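Local coordinates for LPXTG cell wall surface protein (Streptococcus gordonii, PDB 4IGB) that probably acts as an adhesin on the streptococcal surface, represented here by its two N-terminal domains, at residues Gln123-Glu137 with His162-Ala174. Residues are numbered along the deposited sequence; the frame is centred on the assembly and turned at random.
Sequences QAESEMNSAQKSTVE and HDYIMNKAFWIDA
The end of a β-sandwich, where a chain crosses from one sheet to the other, is closed here by residues 162-169 packing against helix 123-129 and the turn after it. A single β-bridge pairs Thr135 with Ile165: Met166 N gives an almost straight bond to Thr135 O (2.7 Å, 176° at the hydrogen), while Tyr164 O accepts from both Ser134 N and Thr135 N, so one carbonyl grips the start of strand 135-142. At the helix, Glu127 bends at chi2 (-69°), which swings its carboxylate back to the facing segment; OE2 takes Asn167 N at 2.6 Å on its anti side. One turn earlier, Gln123 NE2 reaches Asn167 O (3.0 Å), which lies close to the plane of the Gln123 amide, so two side chains of the helix hold both polar backbone atoms of Asn167. Between helix and bridge, the extended Met166 chain places CE 3.6 Å from Met128 SD, and that sulfur makes a Met-aromatic contact at the edge of the Phe170 ring, 4.8 Å from its centroid, with Val136 CG2 packing against Phe170 CD2 (3.6 Å). Nearer the bridge, Lys133 NZ bonds to Asp163 O (3.1 Å) from above the carbonyl plane and forms a salt bridge to Asp163 OD1 (3.4 Å); a water accepts from Lys133 NZ within hydrogen-bonding distance of Asp163 OD1 and Ile165 O. Strands 135-142 and 170-182 belong to different sheets, and the helix-containing crossover packs with residues 162-169 at the end of the two-sheet β-sandwich.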
ATOM      1  N   GLN B 123      37.815   9.007  -5.354  1.00 28.54           N
ATOM      2  CA  GLN B 123      36.702   9.276  -6.258  1.00 33.90           C
ATOM      3  C   GLN B 123      35.834  10.427  -5.730  1.00 34.06           C
ATOM      4  O   GLN B 123      35.586  11.410  -6.432  1.00 27.69           O
ATOM      5  CB  GLN B 123      35.864   8.014  -6.467  1.00 35.79           C
ATOM      6  CG  GLN B 123      34.605   8.225  -7.299  1.00 37.02           C
ATOM      7  CD  GLN B 123      34.898   8.721  -8.704  1.00 42.66           C
ATOM      8  OE1 GLN B 123      35.984   8.506  -9.235  1.00 44.63           O
ATOM      9  NE2 GLN B 123      33.929   9.399  -9.309  1.00 32.61           N
ATOM     10  N   ALA B 124      35.405  10.313  -4.477  1.00 31.93           N
ATOM     11  CA  ALA B 124      34.560  11.341  -3.860  1.00 40.13           C
ATOM     12  C   ALA B 124      35.229  12.710  -3.917  1.00 33.39           C
ATOM     13  O   ALA B 124      34.608  13.699  -4.284  1.00 31.65           O
ATOM     14  CB  ALA B 124      34.214  10.966  -2.404  1.00 21.49           C
ATOM     15  N   GLU B 125      36.504  12.756  -3.550  1.00 41.47           N
ATOM     16  CA  GLU B 125      37.266  14.001  -3.571  1.00 36.77           C
ATOM     17  C   GLU B 125      37.319  14.575  -4.982  1.00 34.59           C
ATOM     18  O   GLU B 125      37.137  15.772  -5.200  1.00 29.24           O
ATOM     19  CB  GLU B 125      38.686  13.740  -3.074  1.00 42.82           C
ATOM     20  CG  GLU B 125      39.640  14.912  -3.257  1.00 62.76           C
ATOM     21  CD  GLU B 125      39.934  15.632  -1.956  1.00 70.24           C
ATOM     22  OE1 GLU B 125      39.115  15.509  -1.019  1.00 71.15           O
ATOM     23  OE2 GLU B 125      40.985  16.309  -1.865  1.00 74.64           O
ATOM     24  N   SER B 126      37.583  13.694  -5.935  1.00 38.17           N
ATOM     25  CA  SER B 126      37.716  14.072  -7.327  1.00 44.61           C
ATOM     26  C   SER B 126      36.438  14.759  -7.819  1.00 44.07           C
ATOM     27  O   SER B 126      36.495  15.842  -8.402  1.00 39.58           O
ATOM     28  CB  SER B 126      38.024  12.827  -8.155  1.00 37.47           C
ATOM     29  OG  SER B 126      38.177  13.136  -9.523  1.00 44.74           O
ATOM     30  N   GLU B 127      35.288  14.130  -7.574  1.00 36.94           N
ATOM     31  CA  GLU B 127      33.996  14.702  -7.962  1.00 30.63           C
ATOM     32  C   GLU B 127      33.766  16.062  -7.304  1.00 26.64           C
ATOM     33  O   GLU B 127      33.359  17.017  -7.954  1.00 30.54           O
ATOM     34  CB  GLU B 127      32.850  13.749  -7.598  1.00 28.74           C
ATOM     35  CG  GLU B 127      32.899  12.421  -8.316  1.00 27.56           C
ATOM     36  CD  GLU B 127      32.604  12.546  -9.809  1.00 36.67           C
ATOM     37  OE1 GLU B 127      33.534  12.850 -10.578  1.00 41.59           O
ATOM     38  OE2 GLU B 127      31.441  12.345 -10.216  1.00 27.84           O
ATOM     39  N   MET B 128      34.039  16.151  -6.009  1.00 27.65           N
ATOM     40  CA  MET B 128      33.840  17.404  -5.287  1.00 38.00           C
ATOM     41  C   MET B 128      34.676  18.530  -5.873  1.00 42.55           C
ATOM     42  O   MET B 128      34.216  19.671  -5.976  1.00 29.67           O
ATOM     43  CB  MET B 128      34.152  17.226  -3.799  1.00 33.42           C
ATOM     44  CG  MET B 128      33.128  16.363  -3.075  1.00 32.95           C
ATOM     45  SD  MET B 128      31.506  17.139  -2.955  1.00 32.80           S
ATOM     46  CE  MET B 128      31.754  18.200  -1.532  1.00 24.90           C
ATOM     47  N   ASN B 129      35.908  18.206  -6.255  1.00 38.24           N
ATOM     48  CA  ASN B 129      36.811  19.208  -6.819  1.00 40.12           C
ATOM     49  C   ASN B 129      36.619  19.465  -8.316  1.00 45.85           C
ATOM     50  O   ASN B 129      37.066  20.493  -8.832  1.00 38.99           O
ATOM     51  CB  ASN B 129      38.266  18.837  -6.541  1.00 37.91           C
ATOM     52  CG  ASN B 129      38.604  18.915  -5.077  1.00 41.20           C
ATOM     53  OD1 ASN B 129      39.424  18.149  -4.575  1.00 52.92           O
ATOM     54  ND2 ASN B 129      37.962  19.837  -4.375  1.00 40.35           N
ATOM     55  N   SER B 130      35.959  18.536  -9.005  1.00 31.15           N
ATOM     56  CA  SER B 130      35.764  18.660 -10.452  1.00 34.62           C
ATOM     57  C   SER B 130      35.157  20.009 -10.823  1.00 36.33           C
ATOM     58  O   SER B 130      34.623  20.723  -9.975  1.00 45.34           O
ATOM     59  CB  SER B 130      34.858  17.542 -10.973  1.00 41.89           C
ATOM     60  OG  SER B 130      33.493  17.886 -10.786  1.00 43.80           O
ATOM     61  N   ALA B 131      35.230  20.361 -12.098  1.00 41.37           N
ATOM     62  CA  ALA B 131      34.627  21.603 -12.553  1.00 36.74           C
ATOM     63  C   ALA B 131      33.158  21.397 -12.913  1.00 37.39           C
ATOM     64  O   ALA B 131      32.331  22.276 -12.704  1.00 43.42           O
ATOM     65  CB  ALA B 131      35.398  22.168 -13.739  1.00 42.46           C
ATOM     66  N   GLN B 132      32.835  20.224 -13.443  1.00 42.32           N
ATOM     67  CA  GLN B 132      31.515  20.018 -14.028  1.00 47.43           C
ATOM     68  C   GLN B 132      30.471  19.360 -13.116  1.00 40.15           C
ATOM     69  O   GLN B 132      29.278  19.507 -13.366  1.00 43.91           O
ATOM     70  CB  GLN B 132      31.621  19.245 -15.349  1.00 50.67           C
ATOM     71  CG  GLN B 132      32.315  17.896 -15.218  1.00 78.43           C
ATOM     72  CD  GLN B 132      31.998  16.949 -16.368  1.00 95.41           C
ATOM     73  OE1 GLN B 132      30.929  17.035 -16.984  1.00 92.38           O
ATOM     74  NE2 GLN B 132      32.930  16.036 -16.663  1.00 97.27           N
ATOM     75  N   LYS B 133      30.899  18.640 -12.077  1.00 28.17           N
ATOM     76  CA  LYS B 133      29.945  17.923 -11.229  1.00 28.68           C
ATOM     77  C   LYS B 133      29.490  18.787 -10.058  1.00 36.80           C
ATOM     78  O   LYS B 133      30.318  19.345  -9.335  1.00 40.09           O
ATOM     79  CB  LYS B 133      30.540  16.620 -10.700  1.00 29.78           C
ATOM     80  CG  LYS B 133      31.070  15.676 -11.759  1.00 31.42           C
ATOM     81  CD  LYS B 133      30.067  15.434 -12.858  1.00 27.05           C
ATOM     82  CE  LYS B 133      30.499  14.245 -13.689  1.00 38.01           C
ATOM     83  NZ  LYS B 133      29.787  14.177 -14.995  1.00 44.46           N
ATOM     84  N   SER B 134      28.178  18.893  -9.861  1.00 30.14           N
ATOM     85  CA  SER B 134      27.646  19.762  -8.809  1.00 33.50           C
ATOM     86  C   SER B 134      26.435  19.201  -8.060  1.00 34.59           C
ATOM     87  O   SER B 134      26.003  19.784  -7.065  1.00 30.68           O
ATOM     88  CB  SER B 134      27.275  21.130  -9.379  1.00 28.16           C
ATOM     89  OG  SER B 134      26.210  21.007 -10.309  1.00 27.64           O
ATOM     90  N   THR B 135      25.880  18.088  -8.526  1.00 28.24           N
ATOM     91  CA  THR B 135      24.704  17.540  -7.862  1.00 23.33           C
ATOM     92  C   THR B 135      24.845  16.052  -7.576  1.00 32.10           C
ATOM     93  O   THR B 135      25.768  15.392  -8.068  1.00 25.62           O
ATOM     94  CB  THR B 135      23.425  17.779  -8.679  1.00 26.47           C
ATOM     95  OG1 THR B 135      23.444  16.950  -9.847  1.00 30.08           O
ATOM     96  CG2 THR B 135      23.294  19.241  -9.089  1.00 22.62           C
ATOM     97  N   VAL B 136      23.927  15.531  -6.765  1.00 20.35           N
ATOM     98  CA  VAL B 136      23.902  14.113  -6.447  1.00 19.62           C
ATOM     99  C   VAL B 136      22.490  13.580  -6.701  1.00 23.12           C
ATOM    100  O   VAL B 136      21.494  14.228  -6.368  1.00 24.48           O
ATOM    101  CB  VAL B 136      24.337  13.855  -4.981  1.00 25.15           C
ATOM    102  CG1 VAL B 136      24.075  12.420  -4.572  1.00 15.96           C
ATOM    103  CG2 VAL B 136      25.811  14.207  -4.781  1.00 29.47           C
ATOM    104  N   GLU B 137      22.413  12.402  -7.304  1.00 26.17           N
ATOM    105  CA  GLU B 137      21.145  11.766  -7.634  1.00 27.03           C
ATOM    106  C   GLU B 137      20.412  11.309  -6.367  1.00 21.53           C
ATOM    107  O   GLU B 137      21.039  10.814  -5.431  1.00 18.33           O
ATOM    108  CB  GLU B 137      21.426  10.557  -8.532  1.00 20.48           C
ATOM    109  CG  GLU B 137      20.189   9.818  -9.020  1.00 19.81           C
ATOM    110  CD  GLU B 137      19.462  10.555 -10.139  1.00 25.56           C
ATOM    111  OE1 GLU B 137      20.114  11.285 -10.922  1.00 20.72           O
ATOM    112  OE2 GLU B 137      18.222  10.407 -10.231  1.00 26.57           O
ATOM    113  N   HIS B 162      22.563  17.503 -19.306  1.00 28.83           N
ATOM    114  CA  HIS B 162      22.519  17.301 -17.864  1.00 33.34           C
ATOM    115  C   HIS B 162      23.548  16.266 -17.430  1.00 33.75           C
ATOM    116  O   HIS B 162      23.203  15.140 -17.076  1.00 36.86           O
ATOM    117  CB  HIS B 162      21.118  16.876 -17.423  1.00 32.58           C
ATOM    118  CG  HIS B 162      20.068  17.916 -17.666  1.00 36.09           C
ATOM    119  ND1 HIS B 162      19.477  18.102 -18.896  1.00 30.67           N
ATOM    120  CD2 HIS B 162      19.508  18.827 -16.836  1.00 33.64           C
ATOM    121  CE1 HIS B 162      18.595  19.083 -18.813  1.00 36.89           C
ATOM    122  NE2 HIS B 162      18.595  19.539 -17.574  1.00 36.90           N
ATOM    123  N   ASP B 163      24.815  16.660 -17.465  1.00 33.36           N
ATOM    124  CA  ASP B 163      25.907  15.771 -17.097  1.00 28.46           C
ATOM    125  C   ASP B 163      26.736  16.378 -15.972  1.00 29.12           C
ATOM    126  O   ASP B 163      27.960  16.451 -16.063  1.00 26.77           O
ATOM    127  CB  ASP B 163      26.792  15.491 -18.312  1.00 38.70           C
ATOM    128  CG  ASP B 163      27.725  14.317 -18.098  1.00 39.02           C
ATOM    129  OD1 ASP B 163      27.381  13.416 -17.305  1.00 38.86           O
ATOM    130  OD2 ASP B 163      28.803  14.294 -18.725  1.00 39.12           O
ATOM    131  N   TYR B 164      26.063  16.815 -14.912  1.00 25.96           N
ATOM    132  CA  TYR B 164      26.753  17.415 -13.776  1.00 29.88           C
ATOM    133  C   TYR B 164      26.485  16.666 -12.471  1.00 25.84           C
ATOM    134  O   TYR B 164      26.650  17.216 -11.382  1.00 28.08           O
ATOM    135  CB  TYR B 164      26.402  18.906 -13.643  1.00 36.66           C
ATOM    136  CG  TYR B 164      24.944  19.196 -13.865  1.00 40.69           C
ATOM    137  CD1 TYR B 164      24.004  18.878 -12.891  1.00 41.69           C
ATOM    138  CD2 TYR B 164      24.497  19.769 -15.055  1.00 37.73           C
ATOM    139  CE1 TYR B 164      22.651  19.127 -13.086  1.00 41.90           C
ATOM    140  CE2 TYR B 164      23.152  20.022 -15.262  1.00 40.76           C
ATOM    141  CZ  TYR B 164      22.229  19.698 -14.269  1.00 44.08           C
ATOM    142  OH  TYR B 164      20.885  19.936 -14.448  1.00 36.21           O
ATOM    143  N   ILE B 165      26.087  15.404 -12.585  1.00 22.25           N
ATOM    144  CA  ILE B 165      25.787  14.594 -11.407  1.00 22.15           C
ATOM    145  C   ILE B 165      26.998  13.787 -10.961  1.00 29.42           C
ATOM    146  O   ILE B 165      27.606  13.078 -11.757  1.00 27.82           O
ATOM    147  CB  ILE B 165      24.612  13.640 -11.655  1.00 28.41           C
ATOM    148  CG1 ILE B 165      23.475  14.362 -12.388  1.00 23.51           C
ATOM    149  CG2 ILE B 165      24.113  13.062 -10.333  1.00 21.07           C
ATOM    150  CD1 ILE B 165      22.383  13.439 -12.880  1.00 20.10           C
ATOM    151  N   MET B 166      27.341  13.888  -9.681  1.00 28.49           N
ATOM    152  CA  MET B 166      28.496  13.182  -9.132  1.00 29.12           C
ATOM    153  C   MET B 166      28.298  11.675  -9.073  1.00 29.92           C
ATOM    154  O   MET B 166      27.235  11.199  -8.671  1.00 27.90           O
ATOM    155  CB  MET B 166      28.796  13.679  -7.719  1.00 25.81           C
ATOM    156  CG  MET B 166      29.202  15.115  -7.648  1.00 23.49           C
ATOM    157  SD  MET B 166      29.616  15.567  -5.950  1.00 29.21           S
ATOM    158  CE  MET B 166      30.076  17.275  -6.234  1.00 25.70           C
ATOM    159  N   ASN B 167      29.332  10.933  -9.465  1.00 22.31           N
ATOM    160  CA  ASN B 167      29.342   9.485  -9.317  1.00 32.93           C
ATOM    161  C   ASN B 167      30.150   9.050  -8.105  1.00 33.01           C
ATOM    162  O   ASN B 167      31.308   9.435  -7.946  1.00 26.46           O
ATOM    163  CB  ASN B 167      29.921   8.810 -10.563  1.00 31.14           C
ATOM    164  CG  ASN B 167      29.053   9.003 -11.780  1.00 47.63           C
ATOM    165  OD1 ASN B 167      29.211   9.980 -12.521  1.00 38.18           O
ATOM    166  ND2 ASN B 167      28.131   8.066 -12.004  1.00 36.99           N
ATOM    167  N   LYS B 168      29.536   8.243  -7.255  1.00 22.60           N
ATOM    168  CA  LYS B 168      30.263   7.617  -6.164  1.00 26.49           C
ATOM    169  C   LYS B 168      30.923   8.640  -5.269  1.00 27.92           C
ATOM    170  O   LYS B 168      32.041   8.423  -4.799  1.00 32.23           O
ATOM    171  CB  LYS B 168      31.326   6.661  -6.714  1.00 17.23           C
ATOM    172  CG  LYS B 168      30.763   5.542  -7.564  1.00 24.25           C
ATOM    173  CD  LYS B 168      31.880   4.805  -8.300  1.00 33.40           C
ATOM    174  CE  LYS B 168      31.328   3.729  -9.208  1.00 37.54           C
ATOM    175  NZ  LYS B 168      32.414   3.122 -10.022  1.00 58.26           N
ATOM    176  N   ALA B 169      30.236   9.752  -5.032  1.00 25.37           N
ATOM    177  CA  ALA B 169      30.731  10.791  -4.128  1.00 20.86           C
ATOM    178  C   ALA B 169      30.078  10.730  -2.741  1.00 30.56           C
ATOM    179  O   ALA B 169      30.735  10.949  -1.716  1.00 26.66           O
ATOM    180  CB  ALA B 169      30.522  12.160  -4.743  1.00 22.04           C
ATOM    181  N   PHE B 170      28.778  10.451  -2.709  1.00 25.91           N
ATOM    182  CA  PHE B 170      28.059  10.286  -1.447  1.00 21.72           C
ATOM    183  C   PHE B 170      27.152   9.074  -1.574  1.00 25.43           C
ATOM    184  O   PHE B 170      26.581   8.844  -2.641  1.00 20.97           O
ATOM    185  CB  PHE B 170      27.138  11.486  -1.148  1.00 21.59           C
ATOM    186  CG  PHE B 170      27.839  12.817  -1.041  1.00 24.60           C
ATOM    187  CD1 PHE B 170      28.113  13.370   0.195  1.00 22.56           C
ATOM    188  CD2 PHE B 170      28.165  13.535  -2.171  1.00 20.17           C
ATOM    189  CE1 PHE B 170      28.730  14.589   0.303  1.00 25.21           C
ATOM    190  CE2 PHE B 170      28.781  14.754  -2.072  1.00 33.21           C
ATOM    191  CZ  PHE B 170      29.071  15.284  -0.831  1.00 28.22           C
ATOM    192  N   TRP B 171      26.978   8.313  -0.497  1.00 18.94           N
ATOM    193  CA  TRP B 171      25.843   7.392  -0.463  1.00 18.73           C
ATOM    194  C   TRP B 171      24.673   8.142   0.173  1.00 29.50           C
ATOM    195  O   TRP B 171      24.881   9.142   0.872  1.00 24.00           O
ATOM    196  CB  TRP B 171      26.158   6.067   0.249  1.00 16.95           C
ATOM    197  CG  TRP B 171      26.613   6.157   1.698  1.00 23.78           C
ATOM    198  CD1 TRP B 171      27.873   6.421   2.145  1.00 21.13           C
ATOM    199  CD2 TRP B 171      25.812   5.925   2.874  1.00 23.18           C
ATOM    200  NE1 TRP B 171      27.908   6.377   3.526  1.00 20.88           N
ATOM    201  CE2 TRP B 171      26.656   6.080   3.993  1.00 25.01           C
ATOM    202  CE3 TRP B 171      24.462   5.613   3.084  1.00 25.22           C
ATOM    203  CZ2 TRP B 171      26.192   5.945   5.304  1.00 26.95           C
ATOM    204  CZ3 TRP B 171      24.005   5.472   4.385  1.00 25.85           C
ATOM    205  CH2 TRP B 171      24.870   5.635   5.477  1.00 32.04           C
ATOM    206  N   ILE B 172      23.450   7.689  -0.087  1.00 19.58           N
ATOM    207  CA  ILE B 172      22.292   8.442   0.355  1.00 20.72           C
ATOM    208  C   ILE B 172      21.422   7.651   1.324  1.00 22.21           C
ATOM    209  O   ILE B 172      21.427   6.417   1.332  1.00 22.25           O
ATOM    210  CB  ILE B 172      21.433   8.921  -0.835  1.00 22.36           C
ATOM    211  CG1 ILE B 172      20.713   7.728  -1.482  1.00 25.47           C
ATOM    212  CG2 ILE B 172      22.294   9.691  -1.836  1.00 17.86           C
ATOM    213  CD1 ILE B 172      19.832   8.108  -2.668  1.00 22.55           C
ATOM    214  N   ASP B 173      20.681   8.393   2.136  1.00 20.53           N
ATOM    215  CA  ASP B 173      19.690   7.844   3.033  1.00 25.34           C
ATOM    216  C   ASP B 173      18.452   8.713   2.871  1.00 23.30           C
ATOM    217  O   ASP B 173      18.438   9.870   3.279  1.00 19.58           O
ATOM    218  CB  ASP B 173      20.206   7.860   4.478  1.00 18.70           C
ATOM    219  CG  ASP B 173      19.183   7.322   5.482  1.00 25.05           C
ATOM    220  OD1 ASP B 173      19.524   7.221   6.680  1.00 32.11           O
ATOM    221  OD2 ASP B 173      18.042   7.006   5.091  1.00 22.29           O
ATOM    222  N   ALA B 174      17.431   8.161   2.232  1.00 20.85           N
ATOM    223  CA  ALA B 174      16.194   8.897   2.008  1.00 19.60           C
ATOM    224  C   ALA B 174      15.107   8.428   2.955  1.00 18.45           C
ATOM    225  O   ALA B 174      14.774   7.243   2.992  1.00 22.23           O
ATOM    226  CB  ALA B 174      15.733   8.745   0.550  1.00 20.17           C
TER
HETATM  227  O   HOH W   1      27.116  13.374 -14.531  1.00 22.30           O
HETATM  228  O   HOH W   2      24.781  10.717  -7.477  1.00 21.94           O